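Local coordinates for GRAM domain-containing protein 1A (Mus musculus, PDB 6GQF) that binds cholesterol and carries it from the plasma membrane to the endoplasmic reticulum without vesicles, here as its sterol-binding VASt (ASTER) domain bound to 25-hydroxycholesterol, at residues 36-47 against 158-169; 126-134 against 145-153. All coordinates share one frame; numbering follows the deposited sequence.

Contact 1: residues 36-47 against 158-169; sequences DLSGRLLINSVF and NKARLRVSSEIR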
loop_
_atom_site.group_PDB
_atom_site.type_symbol
_atom_site.label_atom_id
_atom_site.label_comp_id
_atom_site.label_asym_id
_atom_site.label_seq_id
_atom_site.Cartn_x
_atom_site.Cartn_y
_atom_site.Cartn_z
ATOM N N ASP A 36 6.485 -9.396 -9.966
ATOM C CA ASP A 36 5.204 -9.033 -9.368
ATOM C C ASP A 36 4.751 -10.072 -8.341
ATOM O O ASP A 36 5.455 -11.048 -8.076
ATOM C CB ASP A 36 4.137 -8.877 -10.456
ATOM C CG ASP A 36 4.340 -7.635 -11.297
ATOM O OD1 ASP A 36 5.471 -7.104 -11.316
ATOM O OD2 ASP A 36 3.369 -7.189 -11.942
ATOM N N LEU A 37 3.569 -9.850 -7.769
ATOM C CA LEU A 37 2.997 -10.755 -6.778
ATOM C C LEU A 37 1.890 -11.597 -7.401
ATOM O O LEU A 37 1.204 -11.157 -8.323
ATOM C CB LEU A 37 2.458 -9.968 -5.581
ATOM C CG LEU A 37 3.497 -9.208 -4.747
ATOM C CD1 LEU A 37 2.808 -8.267 -3.776
ATOM C CD2 LEU A 37 4.404 -10.165 -3.998
ATOM N N SER A 38 1.721 -12.809 -6.882
ATOM C CA SER A 38 0.751 -13.760 -7.411
ATOM C C SER A 38 -0.652 -13.485 -6.892
ATOM O O SER A 38 -1.329 -14.392 -6.406
ATOM C CB SER A 38 1.166 -15.186 -7.049
ATOM O OG SER A 38 1.230 -15.350 -5.640
ATOM N N GLY A 39 -1.080 -12.230 -6.991
ATOM C CA GLY A 39 -2.410 -11.834 -6.562
ATOM C C GLY A 39 -3.126 -11.066 -7.656
ATOM O O GLY A 39 -3.923 -11.645 -8.395
ATOM N N ARG A 40 -2.844 -9.768 -7.754
ATOM C CA ARG A 40 -3.392 -8.933 -8.822
ATOM C C ARG A 40 -2.480 -7.747 -9.109
ATOM O O ARG A 40 -1.687 -7.340 -8.256
ATOM C CB ARG A 40 -4.791 -8.424 -8.463
ATOM C CG ARG A 40 -5.839 -9.509 -8.323
ATOM C CD ARG A 40 -7.219 -8.936 -8.069
ATOM N NE ARG A 40 -8.182 -9.999 -7.788
ATOM C CZ ARG A 40 -9.460 -9.795 -7.482
ATOM N NH1 ARG A 40 -9.944 -8.562 -7.417
ATOM N NH2 ARG A 40 -10.255 -10.827 -7.239
ATOM N N LEU A 41 -2.605 -7.203 -10.317
ATOM C CA LEU A 41 -1.893 -5.993 -10.713
ATOM C C LEU A 41 -2.831 -4.806 -10.558
ATOM O O LEU A 41 -3.740 -4.622 -11.363
ATOM C CB LEU A 41 -1.392 -6.099 -12.158
ATOM C CG LEU A 41 -0.661 -4.879 -12.729
ATOM C CD1 LEU A 41 0.663 -4.644 -12.012
ATOM C CD2 LEU A 41 -0.438 -5.047 -14.223
ATOM N N LEU A 42 -2.612 -4.003 -9.523
ATOM C CA LEU A 42 -3.551 -2.947 -9.166
ATOM C C LEU A 42 -3.314 -1.683 -9.984
ATOM O O LEU A 42 -4.259 -1.074 -10.489
ATOM C CB LEU A 42 -3.453 -2.628 -7.667
ATOM C CG LEU A 42 -4.002 -3.656 -6.665
ATOM C CD1 LEU A 42 -5.474 -3.932 -6.901
ATOM C CD2 LEU A 42 -3.222 -4.958 -6.694
ATOM N N ILE A 43 -2.050 -1.297 -10.115
ATOM C CA ILE A 43 -1.689 -0.079 -10.829
ATOM C C ILE A 43 -0.589 -0.351 -11.841
ATOM O O ILE A 43 0.324 -1.133 -11.588
ATOM C CB ILE A 43 -1.221 1.021 -9.859
ATOM C CG1 ILE A 43 -2.355 1.402 -8.904
ATOM C CG2 ILE A 43 -0.744 2.251 -10.627
ATOM C CD1 ILE A 43 -1.918 2.300 -7.754
ATOM N N ASN A 44 -0.696 0.303 -12.993
ATOM C CA ASN A 44 0.334 0.254 -14.019
ATOM C C ASN A 44 0.218 1.500 -14.891
ATOM O O ASN A 44 -0.282 1.443 -16.011
ATOM C CB ASN A 44 0.210 -1.020 -14.856
ATOM C CG ASN A 44 1.367 -1.202 -15.816
ATOM O OD1 ASN A 44 2.453 -0.667 -15.607
ATOM N ND2 ASN A 44 1.138 -1.966 -16.876
ATOM N N SER A 45 0.667 2.626 -14.348
ATOM C CA SER A 45 0.527 3.917 -15.002
ATOM C C SER A 45 1.876 4.566 -15.278
ATOM O O SER A 45 2.866 4.277 -14.609
ATOM C CB SER A 45 -0.327 4.840 -14.135
ATOM O OG SER A 45 -1.574 4.232 -13.843
ATOM N N VAL A 46 1.906 5.444 -16.275
ATOM C CA VAL A 46 3.087 6.248 -16.552
ATOM C C VAL A 46 2.764 7.704 -16.257
ATOM O O VAL A 46 1.769 8.241 -16.741
ATOM C CB VAL A 46 3.565 6.094 -18.010
ATOM C CG1 VAL A 46 4.760 6.997 -18.275
ATOM C CG2 VAL A 46 3.934 4.641 -18.303
ATOM N N PHE A 47 3.609 8.326 -15.444
ATOM C CA PHE A 47 3.422 9.710 -15.043
ATOM C C PHE A 47 4.545 10.578 -15.579
ATOM O O PHE A 47 5.674 10.117 -15.741
ATOM C CB PHE A 47 3.354 9.820 -13.520
ATOM C CG PHE A 47 2.167 9.132 -12.923
ATOM C CD1 PHE A 47 0.957 9.789 -12.814
ATOM C CD2 PHE A 47 2.260 7.824 -12.479
ATOM C CE1 PHE A 47 -0.139 9.159 -12.271
ATOM C CE2 PHE A 47 1.167 7.188 -11.936
ATOM C CZ PHE A 47 -0.035 7.855 -11.832
ATOM N N ASN A 158 11.662 13.998 -16.660
ATOM C CA ASN A 158 10.437 14.152 -15.876
ATOM C C ASN A 158 9.383 13.153 -16.338
ATOM O O ASN A 158 8.322 13.532 -16.833
ATOM C CB ASN A 158 9.894 15.581 -15.987
ATOM C CG ASN A 158 10.620 16.556 -15.080
ATOM O OD1 ASN A 158 11.692 17.059 -15.414
ATOM N ND2 ASN A 158 10.029 16.835 -13.924
ATOM N N LYS A 159 9.687 11.869 -16.178
ATOM C CA LYS A 159 8.785 10.813 -16.617
ATOM C C LYS A 159 9.171 9.479 -15.984
ATOM O O LYS A 159 10.327 9.063 -16.065
ATOM C CB LYS A 159 8.806 10.701 -18.142
ATOM C CG LYS A 159 7.836 9.689 -18.728
ATOM C CD LYS A 159 7.985 9.619 -20.241
ATOM C CE LYS A 159 7.156 8.495 -20.842
ATOM N NZ LYS A 159 7.377 8.369 -22.307
ATOM N N ALA A 160 8.202 8.818 -15.357
ATOM C CA ALA A 160 8.447 7.531 -14.713
ATOM C C ALA A 160 7.197 6.660 -14.713
ATOM O O ALA A 160 6.076 7.164 -14.826
ATOM C CB ALA A 160 8.938 7.739 -13.291
ATOM N N ARG A 161 7.403 5.351 -14.588
ATOM C CA ARG A 161 6.305 4.393 -14.510
ATOM C C ARG A 161 6.067 3.983 -13.061
ATOM O O ARG A 161 6.984 4.012 -12.239
ATOM C CB ARG A 161 6.597 3.155 -15.365
ATOM C CG ARG A 161 5.534 2.057 -15.256
ATOM C CD ARG A 161 5.872 0.852 -16.113
ATOM N NE ARG A 161 5.917 1.179 -17.536
ATOM C CZ ARG A 161 4.869 1.160 -18.357
ATOM N NH1 ARG A 161 3.659 0.832 -17.915
ATOM N NH2 ARG A 161 5.033 1.476 -19.634
ATOM N N LEU A 162 4.829 3.604 -12.759
ATOM C CA LEU A 162 4.464 3.096 -11.442
ATOM C C LEU A 162 3.701 1.779 -11.578
ATOM O O LEU A 162 2.699 1.709 -12.292
ATOM C CB LEU A 162 3.624 4.132 -10.684
ATOM C CG LEU A 162 3.100 3.747 -9.297
ATOM C CD1 LEU A 162 4.226 3.427 -8.343
ATOM C CD2 LEU A 162 2.255 4.867 -8.724
ATOM N N ARG A 163 4.194 0.737 -10.912
ATOM C CA ARG A 163 3.496 -0.544 -10.838
ATOM C C ARG A 163 3.184 -0.905 -9.388
ATOM O O ARG A 163 4.015 -0.716 -8.499
ATOM C CB ARG A 163 4.325 -1.659 -11.482
ATOM C CG ARG A 163 4.376 -1.603 -12.989
ATOM C CD ARG A 163 5.356 -2.622 -13.549
ATOM N NE ARG A 163 4.890 -4.002 -13.409
ATOM C CZ ARG A 163 4.079 -4.619 -14.267
ATOM N NH1 ARG A 163 3.611 -3.984 -15.336
ATOM N NH2 ARG A 163 3.725 -5.878 -14.051
ATOM N N VAL A 164 1.980 -1.420 -9.155
ATOM C CA VAL A 164 1.608 -1.930 -7.844
ATOM C C VAL A 164 0.861 -3.248 -7.979
ATOM O O VAL A 164 -0.229 -3.307 -8.548
ATOM C CB VAL A 164 0.733 -0.936 -7.063
ATOM C CG1 VAL A 164 0.442 -1.473 -5.660
ATOM C CG2 VAL A 164 1.409 0.428 -6.985
ATOM N N SER A 165 1.470 -4.303 -7.455
ATOM C CA SER A 165 0.834 -5.604 -7.371
ATOM C C SER A 165 0.642 -5.949 -5.905
ATOM O O SER A 165 1.355 -5.437 -5.044
ATOM C CB SER A 165 1.676 -6.668 -8.071
ATOM O OG SER A 165 2.979 -6.702 -7.520
ATOM N N SER A 166 -0.329 -6.811 -5.628
ATOM C CA SER A 166 -0.649 -7.190 -4.259
ATOM C C SER A 166 -0.928 -8.679 -4.177
ATOM O O SER A 166 -1.023 -9.356 -5.198
ATOM C CB SER A 166 -1.850 -6.395 -3.757
ATOM O OG SER A 166 -1.605 -5.006 -3.944
ATOM N N GLU A 167 -1.036 -9.188 -2.956
ATOM C CA GLU A 167 -1.447 -10.566 -2.746
ATOM C C GLU A 167 -1.929 -10.753 -1.310
ATOM O O GLU A 167 -1.538 -10.013 -0.409
ATOM C CB GLU A 167 -0.303 -11.536 -3.073
ATOM C CG GLU A 167 0.821 -11.587 -2.053
ATOM C CD GLU A 167 1.939 -12.539 -2.468
ATOM O OE1 GLU A 167 1.857 -13.108 -3.578
ATOM O OE2 GLU A 167 2.900 -12.719 -1.683
ATOM N N ILE A 168 -2.800 -11.739 -1.122
ATOM C CA ILE A 168 -3.314 -12.094 0.193
ATOM C C ILE A 168 -2.544 -13.291 0.731
ATOM O O ILE A 168 -2.328 -14.269 0.015
ATOM C CB ILE A 168 -4.825 -12.419 0.140
ATOM C CG1 ILE A 168 -5.618 -11.177 -0.271
ATOM C CG2 ILE A 168 -5.324 -12.918 1.487
ATOM C CD1 ILE A 168 -6.989 -11.482 -0.788
ATOM N N ARG A 169 -2.139 -13.202 1.994
ATOM C CA ARG A 169 -1.342 -14.240 2.643
ATOM C C ARG A 169 -2.046 -14.778 3.888
ATOM O O ARG A 169 -2.319 -14.035 4.830
ATOM C CB ARG A 169 0.036 -13.695 3.017
ATOM C CG ARG A 169 0.917 -13.385 1.826
ATOM C CD ARG A 169 2.297 -12.930 2.260
ATOM N NE ARG A 169 3.140 -12.637 1.105
ATOM C CZ ARG A 169 4.269 -11.939 1.156
ATOM N NH1 ARG A 169 4.707 -11.445 2.310
ATOM N NH2 ARG A 169 4.959 -11.729 0.044
#

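Contact 2: residues 126-134 against 145-153; sequences GCVVDSEVL and YTAHRYCIL. With HC3 (25-hydroxycholesterol), chain E.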
loop_
_atom_site.group_PDB
_atom_site.type_symbol
_atom_site.label_atom_id
_atom_site.label_comp_id
_atom_site.label_asym_id
_atom_site.label_seq_id
_atom_site.Cartn_x
_atom_site.Cartn_y
_atom_site.Cartn_z
ATOM N N GLY A 126 15.224 4.387 -10.362
ATOM C CA GLY A 126 14.106 4.546 -9.447
ATOM C C GLY A 126 14.263 3.724 -8.180
ATOM O O GLY A 126 15.328 3.723 -7.567
ATOM N N CYS A 127 13.203 3.021 -7.785
ATOM C CA CYS A 127 13.226 2.222 -6.561
ATOM C C CYS A 127 12.113 1.173 -6.520
ATOM O O CYS A 127 11.220 1.161 -7.366
ATOM C CB CYS A 127 13.099 3.130 -5.339
ATOM S SG CYS A 127 11.421 3.759 -5.076
ATOM N N VAL A 128 12.185 0.293 -5.527
ATOM C CA VAL A 128 11.115 -0.659 -5.233
ATOM C C VAL A 128 10.912 -0.702 -3.725
ATOM O O VAL A 128 11.872 -0.580 -2.968
ATOM C CB VAL A 128 11.439 -2.076 -5.762
ATOM C CG1 VAL A 128 10.390 -3.098 -5.312
ATOM C CG2 VAL A 128 11.546 -2.058 -7.275
ATOM N N VAL A 129 9.668 -0.855 -3.286
ATOM C CA VAL A 129 9.403 -0.988 -1.859
ATOM C C VAL A 129 8.352 -2.056 -1.604
ATOM O O VAL A 129 7.309 -2.093 -2.258
ATOM C CB VAL A 129 8.979 0.374 -1.214
ATOM C CG1 VAL A 129 8.771 1.433 -2.265
ATOM C CG2 VAL A 129 7.747 0.237 -0.325
ATOM N N ASP A 130 8.675 -2.943 -0.663
ATOM C CA ASP A 130 7.764 -3.988 -0.214
ATOM C C ASP A 130 6.999 -3.521 1.010
ATOM O O ASP A 130 7.571 -2.912 1.910
ATOM C CB ASP A 130 8.523 -5.271 0.122
ATOM C CG ASP A 130 8.920 -6.060 -1.107
ATOM O OD1 ASP A 130 8.122 -6.125 -2.066
ATOM O OD2 ASP A 130 10.032 -6.630 -1.108
ATOM N N SER A 131 5.708 -3.831 1.047
ATOM C CA SER A 131 4.842 -3.371 2.121
ATOM C C SER A 131 4.097 -4.537 2.762
ATOM O O SER A 131 3.466 -5.330 2.069
ATOM C CB SER A 131 3.850 -2.335 1.585
ATOM O OG SER A 131 3.101 -1.754 2.639
ATOM N N GLU A 132 4.198 -4.646 4.086
ATOM C CA GLU A 132 3.403 -5.602 4.856
ATOM C C GLU A 132 2.329 -4.855 5.637
ATOM O O GLU A 132 2.642 -4.009 6.473
ATOM C CB GLU A 132 4.272 -6.406 5.822
ATOM C CG GLU A 132 5.329 -7.268 5.172
ATOM C CD GLU A 132 6.098 -8.078 6.197
ATOM O OE1 GLU A 132 5.450 -8.808 6.979
ATOM O OE2 GLU A 132 7.344 -7.972 6.236
ATOM N N VAL A 133 1.069 -5.175 5.366
ATOM C CA VAL A 133 -0.055 -4.484 5.983
ATOM C C VAL A 133 -0.825 -5.436 6.877
ATOM O O VAL A 133 -1.396 -6.423 6.414
ATOM C CB VAL A 133 -1.007 -3.888 4.927
ATOM C CG1 VAL A 133 -2.231 -3.257 5.589
ATOM C CG2 VAL A 133 -0.274 -2.858 4.083
ATOM N N LEU A 134 -0.827 -5.125 8.166
ATOM C CA LEU A 134 -1.569 -5.897 9.146
ATOM C C LEU A 134 -2.707 -5.045 9.663
ATOM O O LEU A 134 -2.487 -3.992 10.263
ATOM C CB LEU A 134 -0.663 -6.351 10.292
ATOM C CG LEU A 134 0.293 -7.509 9.981
ATOM C CD1 LEU A 134 1.434 -7.117 9.042
ATOM C CD2 LEU A 134 0.856 -8.042 11.269
ATOM N N TYR A 145 -3.074 -11.682 6.356
ATOM C CA TYR A 145 -2.562 -10.324 6.220
ATOM C C TYR A 145 -2.255 -10.155 4.730
ATOM O O TYR A 145 -2.398 -11.112 3.970
ATOM C CB TYR A 145 -1.335 -10.085 7.113
ATOM C CG TYR A 145 -0.067 -10.804 6.691
ATOM C CD1 TYR A 145 0.127 -12.148 6.979
ATOM C CD2 TYR A 145 0.942 -10.127 6.020
ATOM C CE1 TYR A 145 1.286 -12.801 6.597
ATOM C CE2 TYR A 145 2.102 -10.771 5.633
ATOM C CZ TYR A 145 2.270 -12.105 5.925
ATOM O OH TYR A 145 3.429 -12.737 5.537
ATOM N N THR A 146 -1.868 -8.955 4.301
ATOM C CA THR A 146 -1.674 -8.685 2.871
ATOM C C THR A 146 -0.302 -8.087 2.582
ATOM O O THR A 146 0.280 -7.408 3.429
ATOM C CB THR A 146 -2.768 -7.732 2.309
ATOM O OG1 THR A 146 -2.657 -6.431 2.908
ATOM C CG2 THR A 146 -4.151 -8.303 2.567
ATOM N N ALA A 147 0.198 -8.361 1.376
ATOM C CA ALA A 147 1.481 -7.842 0.906
ATOM C C ALA A 147 1.301 -7.055 -0.390
ATOM O O ALA A 147 0.440 -7.375 -1.210
ATOM C CB ALA A 147 2.469 -8.976 0.699
ATOM N N HIS A 148 2.121 -6.020 -0.554
ATOM C CA HIS A 148 2.053 -5.128 -1.709
ATOM C C HIS A 148 3.455 -4.699 -2.142
ATOM O O HIS A 148 4.326 -4.450 -1.306
ATOM C CB HIS A 148 1.200 -3.902 -1.376
ATOM C CG HIS A 148 -0.101 -4.247 -0.725
ATOM N ND1 HIS A 148 -1.296 -4.256 -1.407
ATOM C CD2 HIS A 148 -0.385 -4.621 0.545
ATOM C CE1 HIS A 148 -2.264 -4.616 -0.586
ATOM N NE2 HIS A 148 -1.738 -4.849 0.603
ATOM N N ARG A 149 3.663 -4.616 -3.453
ATOM C CA ARG A 149 4.953 -4.228 -4.020
ATOM C C ARG A 149 4.793 -3.019 -4.936
ATOM O O ARG A 149 4.031 -3.064 -5.896
ATOM C CB ARG A 149 5.574 -5.395 -4.795
ATOM C CG ARG A 149 7.053 -5.204 -5.112
ATOM C CD ARG A 149 7.608 -6.278 -6.046
ATOM N NE ARG A 149 7.477 -7.632 -5.513
ATOM C CZ ARG A 149 8.286 -8.173 -4.605
ATOM N NH1 ARG A 149 9.294 -7.478 -4.097
ATOM N NH2 ARG A 149 8.083 -9.416 -4.195
ATOM N N TYR A 150 5.506 -1.942 -4.622
ATOM C CA TYR A 150 5.565 -0.763 -5.479
ATOM C C TYR A 150 6.843 -0.805 -6.310
ATOM O O TYR A 150 7.926 -1.001 -5.761
ATOM C CB TYR A 150 5.556 0.526 -4.659
ATOM C CG TYR A 150 4.363 0.752 -3.756
ATOM C CD1 TYR A 150 4.212 0.043 -2.571
ATOM C CD2 TYR A 150 3.417 1.716 -4.062
ATOM C CE1 TYR A 150 3.137 0.263 -1.740
ATOM C CE2 TYR A 150 2.341 1.948 -3.234
ATOM C CZ TYR A 150 2.206 1.219 -2.073
ATOM O OH TYR A 150 1.135 1.447 -1.243
ATOM N N CYS A 151 6.718 -0.617 -7.622
ATOM C CA CYS A 151 7.877 -0.478 -8.504
ATOM C C CYS A 151 7.876 0.903 -9.164
ATOM O O CYS A 151 6.934 1.251 -9.875
ATOM C CB CYS A 151 7.881 -1.567 -9.582
ATOM S SG CYS A 151 7.897 -3.275 -8.979
ATOM N N ILE A 152 8.923 1.688 -8.910
ATOM C CA ILE A 152 9.129 2.964 -9.597
ATOM C C ILE A 152 10.339 2.865 -10.522
ATOM O O ILE A 152 11.465 2.669 -10.067
ATOM C CB ILE A 152 9.333 4.131 -8.603
ATOM C CG1 ILE A 152 8.022 4.411 -7.859
ATOM C CG2 ILE A 152 9.814 5.395 -9.338
ATOM C CD1 ILE A 152 8.074 5.571 -6.866
ATOM N N LEU A 153 10.088 2.995 -11.823
ATOM C CA LEU A 153 11.145 2.983 -12.830
ATOM C C LEU A 153 11.140 4.284 -13.616
ATOM O O LEU A 153 10.136 4.644 -14.233
ATOM C CB LEU A 153 10.980 1.798 -13.785
ATOM C CG LEU A 153 12.049 1.682 -14.882
ATOM C CD1 LEU A 153 13.424 1.397 -14.277
ATOM C CD2 LEU A 153 11.677 0.615 -15.909
HETATM C C18 HC3 E . -9.176 -3.689 2.941
HETATM C C13 HC3 E . -8.438 -3.889 4.270
HETATM C C12 HC3 E . -8.436 -2.598 4.879
HETATM C C11 HC3 E . -7.515 -1.504 4.085
HETATM C C9 HC3 E . -6.094 -1.999 3.832
HETATM C C10 HC3 E . -5.175 -0.911 3.047
HETATM C C19 HC3 E . -6.004 -0.318 1.931
HETATM C C1 HC3 E . -4.816 0.230 3.997
HETATM C C2 HC3 E . -3.901 1.245 3.353
HETATM C C3 HC3 E . -2.655 0.633 2.799
HETATM O O1 HC3 E . -1.897 1.620 2.099
HETATM C C4 HC3 E . -2.964 -0.513 1.840
HETATM C C5 HC3 E . -3.946 -1.496 2.471
HETATM C C6 HC3 E . -3.963 -3.070 1.974
HETATM C C7 HC3 E . -4.719 -4.020 2.824
HETATM C C8 HC3 E . -6.162 -3.352 3.133
HETATM C C14 HC3 E . -6.987 -4.322 3.939
HETATM C C15 HC3 E . -7.096 -5.857 3.456
HETATM C C16 HC3 E . -8.503 -6.418 4.270
HETATM C C17 HC3 E . -9.100 -5.210 5.019
HETATM C C20 HC3 E . -10.551 -5.146 5.083
HETATM C C21 HC3 E . -10.927 -4.465 6.432
HETATM C C22 HC3 E . -11.342 -6.490 4.916
HETATM C C23 HC3 E . -12.061 -6.997 6.142
HETATM C C24 HC3 E . -12.479 -8.407 5.800
HETATM C C25 HC3 E . -13.582 -8.865 6.722
HETATM C C26 HC3 E . -13.850 -10.318 6.419
HETATM C C27 HC3 E . -13.133 -8.715 8.163
HETATM O O2 HC3 E . -14.741 -8.103 6.479
#

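Contact 1: residues 36-47 against 158-169
Arg163 lies beside Asn44 and reaches Leu41 and Asp36. Its CB lies 4.0 Å from Ile43 O. CG runs beside the Asn44 amide, 3.4 Å from Asn44 OD1, and CD is still near that oxygen. The chain then bends (chi3 71°), which brings the guanidinium to Leu41 and Asp36. NH1 lies beside the Asn44 amide, with the amide and guanidinium planes 78° apart. Leu41 CD1 sits over one guanidinium face, offset toward the rim. At the edge, NH2 forms a salt bridge with Asp36 OD2 on its syn side. Arg163 NH2 and Asp36 OD2 are modelled 2.5 Å apart, a doubtful value at this resolution.

The hydrogen bond to Asn44 OD1 comes from the other arginine: Arg161 NH1 donates at 3.0 Å, from above the carbonyl plane. Val46 CG2 covers the centre of one Arg161 guanidinium face. The opposite face of the sheet carries the apolar pairs, with Ser45 among them. Ile43 and Val164 lie side by side, with CD1 of Ile43 3.9 Å from CG2 of Val164. Phe47 CE2 meets Leu162 CD2 further along.

Just before the strand the contacts turn polar. Leu37 N donates to Ser165 OG. Glu167 OE1 accepts from Ser38 OG at 3.1 Å, and only weakly from Ser38 N. The other oxygen, OE2, is gripped side-on by NE and NH2 of Arg169, which probably steadies the carboxylate.

The backbones run antiparallel, 177° apart. Two classic bulges interrupt the pairing. Gly39 and Arg40 both face Ser166. Leu42 and Ile43 both face Val164, whose O accepts from both backbone N atoms. This bulged pair places the first strand at the edge of the VASt sheet, which packs on the long helix 176-202 in a StAR-like helix-grip fold.

Contact 2: residues 126-134 against 145-153
Val129 and Tyr150 meet in the apolar middle of this strand pair, with CG1 of Val129 4.1 Å from CB of Tyr150. Tyr150 CG stands anti to its carbonyl carbon (chi1 -59°), and one ring edge lies by Val129 O and Ser131 CB. Next along the same face, Cys127 SG packs on Ile152 CB.

In the other direction the face becomes the sterol site. Val133 CG2 leans on the His148 ring, 4.0 Å from CD2. Its other methyl, CG1, touches the sterol at C7, 3.8 Å away. Thr146 OG1 touches both Val133 CB and C7 of the sterol. It also shares a hydrogen bond with His148 NE2 at 2.9 Å, and either atom could be the donor. ND1 is hydrogen-bonded to Ser166 OG. The imidazole is thus held at both nitrogens while NE2 and CE1 sit against C6 of 25-hydroxycholesterol.

The reverse face is more polar. Asp130 and Arg149 run alongside each other, pointing the same way. Arg149 bends at chi3 (-59°) and brings its guanidinium over the carboxylate oxygen. OD1 of Asp130 lies 2.7 Å from NH1 of Arg149 but over the guanidinium face, with the two planes 75° apart. This pairing therefore rests on charge, not on a directed N-H. Val128 CG1 packs on Arg149 CG, and Glu132 OE1 comes near Tyr145 CE2 at the margin.

Seven successive antiparallel pairs, Cys127 with Ile152 through Val133 with Thr146, make this a regular hairpin. Strand 108-119 flanks it on one side, where Glu113 binds Ser131 OG. Strand 159-170 flanks the other. Helix 51-58 covers Cys127 and Ile152, and Phe59 meets Tyr150 edge-to-face.

In the fold
Contacts 1 and 2 belong to one antiparallel sheet, with centres about 9 Å apart. Strand 144-156 leads directly into strand 159-170, so the two pairs are joined side by side. The backbone bond from Cys151 N to Arg163 O, 2.8 Å long, is part of that seam. Along the chain, contact 2 is nested inside the loop closed by contact 1. Contact 2 supplies Val133, Thr146 and His148 to the sterol pocket. Contact 1 reaches the pocket at second hand through Ser166. The side chain of Ser166 is about 7 Å from the bound 25-hydroxycholesterol. Ser166 OG, 2.7 Å from His148 ND1, links the two contacts and probably helps to position the imidazole.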